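PDB 3EWM: putative sugar kinase PH1459 from Pyrococcus horikoshii, which probably phosphorylates a sugar such as fructose at the expense of ATP, as a member of the PfkB family of carbohydrate kinases. Local coordinates for residues L11-L22 with T87-G96. Residues are numbered along the deposited sequence; the frame is centred on the assembly and turned at random.
Sequences LIDLISVEEGDL and TGIVFVQLKG
Strands 11-16 and 88-93 run parallel at the centre of the small four-stranded lid sheet of this PfkB-type kinase, and the loop after the first strand folds back over Gln-93. The ladder begins with Ile-12 N donating to Gly-88 O (2.8 Å) and ends at Val-92 O, which takes both the N and the OG of Ser-16; the small hydroxyl suits this spot because, turned beside its own backbone N (chi1 -56°), it reaches the same carbonyl at 2.8 Å. On one face Leu-14 lies alongside Phe-91 and sets CD1 over the ring, 4.0 Å from its centroid, while the second subunit brings its own Leu-14 and Phe-91 against this pair. On the other face the branched Ile-15 CG1 presses on Val-92 CG2 at 3.3 Å, a tight fit. Beyond the ladder, Gln-93 bends at chi2 (51°) and its amide NE2 spends both hydrogens, in the amide plane, on Glu-18 O (2.6 Å) and Gly-20 O (2.9 Å), while OE1 accepts from Lys-95 N. A leucine in place of Gln-93 would probably leave the carbonyls of Glu-18 and Gly-20 without their donor and the turn less firmly held. Lys-95 is long enough to carry NZ back to Ser-16 O (2.9 Å). Such a β-sheet lid, paired with that of a second subunit, is characteristic of dimeric ribokinase-like sugar kinases.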
ATOM      1  N   LEU A  11     -11.070  -0.704   1.487  1.00  8.65           N
ATOM      2  CA  LEU A  11      -9.613  -0.776   1.527  1.00  9.49           C
ATOM      3  C   LEU A  11      -9.102  -1.463   2.774  1.00  8.98           C
ATOM      4  O   LEU A  11      -9.857  -1.675   3.729  1.00  9.10           O
ATOM      5  CB  LEU A  11      -9.012   0.647   1.432  1.00  9.20           C
ATOM      6  CG  LEU A  11      -9.586   1.745   2.351  1.00 11.55           C
ATOM      7  CD1 LEU A  11      -9.120   1.565   3.771  1.00 14.01           C
ATOM      8  CD2 LEU A  11      -9.201   3.131   1.834  1.00 11.79           C
ATOM      9  N   ILE A  12      -7.805  -1.784   2.759  1.00  9.30           N
ATOM     10  CA  ILE A  12      -7.078  -2.223   3.945  1.00  8.97           C
ATOM     11  C   ILE A  12      -6.604  -1.007   4.739  1.00  9.28           C
ATOM     12  O   ILE A  12      -5.890  -0.140   4.225  1.00  9.98           O
ATOM     13  CB  ILE A  12      -5.824  -3.104   3.588  1.00  9.03           C
ATOM     14  CG1 ILE A  12      -6.210  -4.315   2.728  1.00  8.89           C
ATOM     15  CG2 ILE A  12      -5.075  -3.503   4.857  1.00  7.36           C
ATOM     16  CD1 ILE A  12      -6.958  -5.426   3.514  1.00 10.67           C
ATOM     17  N   ASP A  13      -7.027  -0.911   5.988  1.00  9.40           N
ATOM     18  CA  ASP A  13      -6.401   0.034   6.892  1.00  9.58           C
ATOM     19  C   ASP A  13      -5.237  -0.683   7.531  1.00  9.31           C
ATOM     20  O   ASP A  13      -5.401  -1.730   8.172  1.00  9.77           O
ATOM     21  CB  ASP A  13      -7.350   0.498   8.002  1.00  9.89           C
ATOM     22  CG  ASP A  13      -8.313   1.577   7.553  1.00 10.92           C
ATOM     23  OD1 ASP A  13      -8.038   2.253   6.555  1.00 15.78           O
ATOM     24  OD2 ASP A  13      -9.336   1.768   8.225  1.00 12.06           O
ATOM     25  N   LEU A  14      -4.056  -0.122   7.359  1.00  8.86           N
ATOM     26  CA  LEU A  14      -2.896  -0.627   8.077  1.00  9.42           C
ATOM     27  C   LEU A  14      -2.678   0.330   9.222  1.00  9.28           C
ATOM     28  O   LEU A  14      -2.245   1.458   9.043  1.00  8.74           O
ATOM     29  CB  LEU A  14      -1.701  -0.739   7.153  1.00  9.82           C
ATOM     30  CG  LEU A  14      -2.003  -1.931   6.237  1.00 11.66           C
ATOM     31  CD1 LEU A  14      -1.650  -1.619   4.782  1.00 15.17           C
ATOM     32  CD2 LEU A  14      -1.337  -3.180   6.755  1.00 15.33           C
ATOM     33  N   ILE A  15      -3.074  -0.110  10.406  1.00  9.64           N
ATOM     34  CA  ILE A  15      -3.164   0.816  11.525  1.00  9.93           C
ATOM     35  C   ILE A  15      -1.959   0.692  12.422  1.00  9.82           C
ATOM     36  O   ILE A  15      -1.716  -0.371  12.996  1.00  9.60           O
ATOM     37  CB  ILE A  15      -4.439   0.583  12.335  1.00  9.95           C
ATOM     38  CG1 ILE A  15      -5.639   0.646  11.377  1.00 11.38           C
ATOM     39  CG2 ILE A  15      -4.570   1.631  13.438  1.00  9.76           C
ATOM     40  CD1 ILE A  15      -6.925   0.778  12.024  1.00 13.29           C
ATOM     41  N   SER A  16      -1.235   1.798  12.538  1.00 10.80           N
ATOM     42  CA  SER A  16      -0.111   1.914  13.459  1.00 12.01           C
ATOM     43  C   SER A  16      -0.516   1.361  14.815  1.00 13.38           C
ATOM     44  O   SER A  16      -1.562   1.711  15.372  1.00 13.47           O
ATOM     45  CB  SER A  16       0.328   3.360  13.622  1.00 11.38           C
ATOM     46  OG  SER A  16       0.652   3.971  12.374  1.00 13.63           O
ATOM     47  N   VAL A  17       0.327   0.484  15.334  1.00 14.83           N
ATOM     48  CA  VAL A  17       0.087  -0.146  16.610  1.00 16.95           C
ATOM     49  C   VAL A  17       0.732   0.673  17.737  1.00 17.96           C
ATOM     50  O   VAL A  17       0.398   0.510  18.917  1.00 19.85           O
ATOM     51  CB  VAL A  17       0.575  -1.617  16.554  1.00 17.55           C
ATOM     52  CG1 VAL A  17       0.995  -2.099  17.885  1.00 19.60           C
ATOM     53  CG2 VAL A  17      -0.550  -2.494  16.011  1.00 18.79           C
ATOM     54  N   GLU A  18       1.644   1.559  17.364  1.00 17.35           N
ATOM     55  CA  GLU A  18       2.281   2.456  18.316  1.00 18.27           C
ATOM     56  C   GLU A  18       2.121   3.906  17.908  1.00 17.75           C
ATOM     57  O   GLU A  18       1.700   4.217  16.787  1.00 16.19           O
ATOM     58  CB  GLU A  18       3.757   2.116  18.455  1.00 18.33           C
ATOM     59  CG  GLU A  18       4.528   2.284  17.160  1.00 20.17           C
ATOM     60  CD  GLU A  18       5.902   1.707  17.247  1.00 23.55           C
ATOM     61  OE1 GLU A  18       6.417   1.566  18.388  1.00 25.97           O
ATOM     62  OE2 GLU A  18       6.464   1.390  16.184  1.00 21.26           O
ATOM     63  N   GLU A  19       2.465   4.792  18.834  1.00 18.34           N
ATOM     64  CA  GLU A  19       2.484   6.221  18.554  1.00 19.44           C
ATOM     65  C   GLU A  19       3.651   6.596  17.661  1.00 18.65           C
ATOM     66  O   GLU A  19       4.629   5.852  17.548  1.00 18.66           O
ATOM     67  CB  GLU A  19       2.512   7.025  19.857  1.00 19.84           C
ATOM     68  CG  GLU A  19       1.242   6.776  20.663  1.00 24.85           C
ATOM     69  CD  GLU A  19       0.663   8.018  21.296  1.00 30.80           C
ATOM     70  OE1 GLU A  19       0.538   9.069  20.611  1.00 34.31           O
ATOM     71  OE2 GLU A  19       0.300   7.922  22.483  1.00 33.18           O
ATOM     72  N   GLY A  20       3.520   7.745  17.011  1.00 18.03           N
ATOM     73  CA  GLY A  20       4.597   8.304  16.207  1.00 17.84           C
ATOM     74  C   GLY A  20       4.200   8.615  14.783  1.00 17.53           C
ATOM     75  O   GLY A  20       3.144   8.177  14.299  1.00 17.15           O
ATOM     76  N   ASP A  21       5.065   9.370  14.115  1.00 17.04           N
ATOM     77  CA  ASP A  21       4.928   9.648  12.714  1.00 17.25           C
ATOM     78  C   ASP A  21       4.935   8.311  11.976  1.00 16.37           C
ATOM     79  O   ASP A  21       5.645   7.386  12.376  1.00 15.54           O
ATOM     80  CB  ASP A  21       6.085  10.534  12.237  1.00 17.29           C
ATOM     81  CG  ASP A  21       6.121  11.904  12.932  1.00 21.80           C
ATOM     82  OD1 ASP A  21       7.210  12.519  12.931  1.00 26.46           O
ATOM     83  OD2 ASP A  21       5.079  12.386  13.454  1.00 25.33           O
ATOM     84  N   LEU A  22       4.114   8.206  10.934  1.00 16.05           N
ATOM     85  CA  LEU A  22       4.127   7.048  10.034  1.00 16.18           C
ATOM     86  C   LEU A  22       5.519   6.677   9.565  1.00 16.23           C
ATOM     87  O   LEU A  22       5.818   5.499   9.366  1.00 16.70           O
ATOM     88  CB  LEU A  22       3.275   7.312   8.785  1.00 16.62           C
ATOM     89  CG  LEU A  22       1.769   7.266   8.984  1.00 15.91           C
ATOM     90  CD1 LEU A  22       1.098   7.749   7.701  1.00 15.99           C
ATOM     91  CD2 LEU A  22       1.356   5.843   9.360  1.00 13.02           C
ATOM     92  N   THR A  87      -5.756  -3.955  -4.354  1.00  9.79           N
ATOM     93  CA  THR A  87      -6.697  -3.551  -3.343  1.00  9.12           C
ATOM     94  C   THR A  87      -6.216  -2.271  -2.662  1.00  8.46           C
ATOM     95  O   THR A  87      -5.028  -2.114  -2.367  1.00  8.05           O
ATOM     96  CB  THR A  87      -6.847  -4.686  -2.327  1.00  8.47           C
ATOM     97  OG1 THR A  87      -7.427  -5.828  -2.983  1.00  9.43           O
ATOM     98  CG2 THR A  87      -7.727  -4.263  -1.182  1.00  8.14           C
ATOM     99  N   GLY A  88      -7.146  -1.355  -2.440  1.00  8.43           N
ATOM    100  CA  GLY A  88      -6.857  -0.165  -1.665  1.00  8.38           C
ATOM    101  C   GLY A  88      -6.147  -0.462  -0.364  1.00  8.62           C
ATOM    102  O   GLY A  88      -6.464  -1.431   0.347  1.00  8.70           O
ATOM    103  N   ILE A  89      -5.185   0.393  -0.056  1.00  8.75           N
ATOM    104  CA  ILE A  89      -4.498   0.343   1.197  1.00  8.98           C
ATOM    105  C   ILE A  89      -4.308   1.769   1.700  1.00  8.72           C
ATOM    106  O   ILE A  89      -4.142   2.730   0.935  1.00  8.28           O
ATOM    107  CB  ILE A  89      -3.107  -0.377   1.114  1.00  9.42           C
ATOM    108  CG1 ILE A  89      -2.217   0.320   0.089  1.00 11.00           C
ATOM    109  CG2 ILE A  89      -3.245  -1.927   0.886  1.00  9.11           C
ATOM    110  CD1 ILE A  89      -0.777   0.026   0.290  1.00 17.77           C
ATOM    111  N   VAL A  90      -4.397   1.906   3.003  1.00  8.95           N
ATOM    112  CA  VAL A  90      -4.028   3.136   3.643  1.00  8.95           C
ATOM    113  C   VAL A  90      -3.279   2.806   4.921  1.00  9.14           C
ATOM    114  O   VAL A  90      -3.667   1.905   5.652  1.00  8.73           O
ATOM    115  CB  VAL A  90      -5.256   4.083   3.883  1.00  9.32           C
ATOM    116  CG1 VAL A  90      -6.323   3.404   4.683  1.00 11.11           C
ATOM    117  CG2 VAL A  90      -4.813   5.409   4.578  1.00  7.50           C
ATOM    118  N   PHE A  91      -2.187   3.530   5.147  1.00  8.94           N
ATOM    119  CA  PHE A  91      -1.425   3.444   6.385  1.00  9.77           C
ATOM    120  C   PHE A  91      -1.896   4.574   7.266  1.00 10.16           C
ATOM    121  O   PHE A  91      -1.974   5.710   6.820  1.00  9.18           O
ATOM    122  CB  PHE A  91       0.064   3.557   6.090  1.00  9.61           C
ATOM    123  CG  PHE A  91       0.576   2.436   5.232  1.00 10.04           C
ATOM    124  CD1 PHE A  91       1.081   1.265   5.821  1.00 10.50           C
ATOM    125  CD2 PHE A  91       0.518   2.524   3.839  1.00 11.20           C
ATOM    126  CE1 PHE A  91       1.526   0.219   5.039  1.00 10.18           C
ATOM    127  CE2 PHE A  91       0.969   1.471   3.050  1.00 11.93           C
ATOM    128  CZ  PHE A  91       1.466   0.319   3.657  1.00 11.13           C
ATOM    129  N   VAL A  92      -2.267   4.241   8.490  1.00 10.57           N
ATOM    130  CA  VAL A  92      -2.978   5.185   9.324  1.00 12.13           C
ATOM    131  C   VAL A  92      -2.285   5.309  10.668  1.00 12.18           C
ATOM    132  O   VAL A  92      -1.859   4.314  11.263  1.00 11.79           O
ATOM    133  CB  VAL A  92      -4.512   4.827   9.455  1.00 12.52           C
ATOM    134  CG1 VAL A  92      -5.076   4.424   8.121  1.00 14.25           C
ATOM    135  CG2 VAL A  92      -4.712   3.685  10.369  1.00 16.77           C
ATOM    136  N   GLN A  93      -2.085   6.549  11.085  1.00 13.52           N
ATOM    137  CA  GLN A  93      -1.728   6.811  12.468  1.00 14.39           C
ATOM    138  C   GLN A  93      -2.927   7.501  13.104  1.00 15.20           C
ATOM    139  O   GLN A  93      -3.213   8.669  12.819  1.00 15.17           O
ATOM    140  CB  GLN A  93      -0.457   7.648  12.589  1.00 14.69           C
ATOM    141  CG  GLN A  93      -0.086   8.020  14.041  1.00 13.67           C
ATOM    142  CD  GLN A  93      -0.054   6.813  14.979  1.00 12.96           C
ATOM    143  OE1 GLN A  93      -1.091   6.362  15.462  1.00 14.68           O
ATOM    144  NE2 GLN A  93       1.144   6.306  15.255  1.00 13.00           N
ATOM    145  N   LEU A  94      -3.630   6.770  13.962  1.00 15.90           N
ATOM    146  CA  LEU A  94      -4.816   7.320  14.624  1.00 17.99           C
ATOM    147  C   LEU A  94      -4.456   8.081  15.901  1.00 19.17           C
ATOM    148  O   LEU A  94      -5.231   8.909  16.357  1.00 19.15           O
ATOM    149  CB  LEU A  94      -5.843   6.213  14.930  1.00 17.43           C
ATOM    150  CG  LEU A  94      -6.426   5.437  13.746  1.00 18.30           C
ATOM    151  CD1 LEU A  94      -7.188   4.194  14.242  1.00 20.25           C
ATOM    152  CD2 LEU A  94      -7.337   6.310  12.879  1.00 19.45           C
ATOM    153  N   LYS A  95      -3.291   7.785  16.478  1.00 21.27           N
ATOM    154  CA  LYS A  95      -2.930   8.321  17.799  1.00 23.65           C
ATOM    155  C   LYS A  95      -2.216   9.676  17.714  1.00 24.82           C
ATOM    156  O   LYS A  95      -1.749  10.089  16.651  1.00 24.38           O
ATOM    157  CB  LYS A  95      -2.071   7.329  18.580  1.00 24.01           C
ATOM    158  CG  LYS A  95      -2.660   5.936  18.723  1.00 25.59           C
ATOM    159  CD  LYS A  95      -1.560   4.910  18.984  1.00 29.88           C
ATOM    160  CE  LYS A  95      -2.108   3.477  18.982  1.00 31.23           C
ATOM    161  NZ  LYS A  95      -2.689   3.078  17.656  1.00 33.46           N
ATOM    162  N   GLY A  96      -2.139  10.366  18.851  1.00 26.39           N
ATOM    163  CA  GLY A  96      -1.450  11.650  18.904  1.00 27.96           C
ATOM    164  C   GLY A  96      -2.355  12.804  18.522  1.00 28.84           C
ATOM    165  O   GLY A  96      -3.505  12.601  18.097  1.00 28.96           O
TER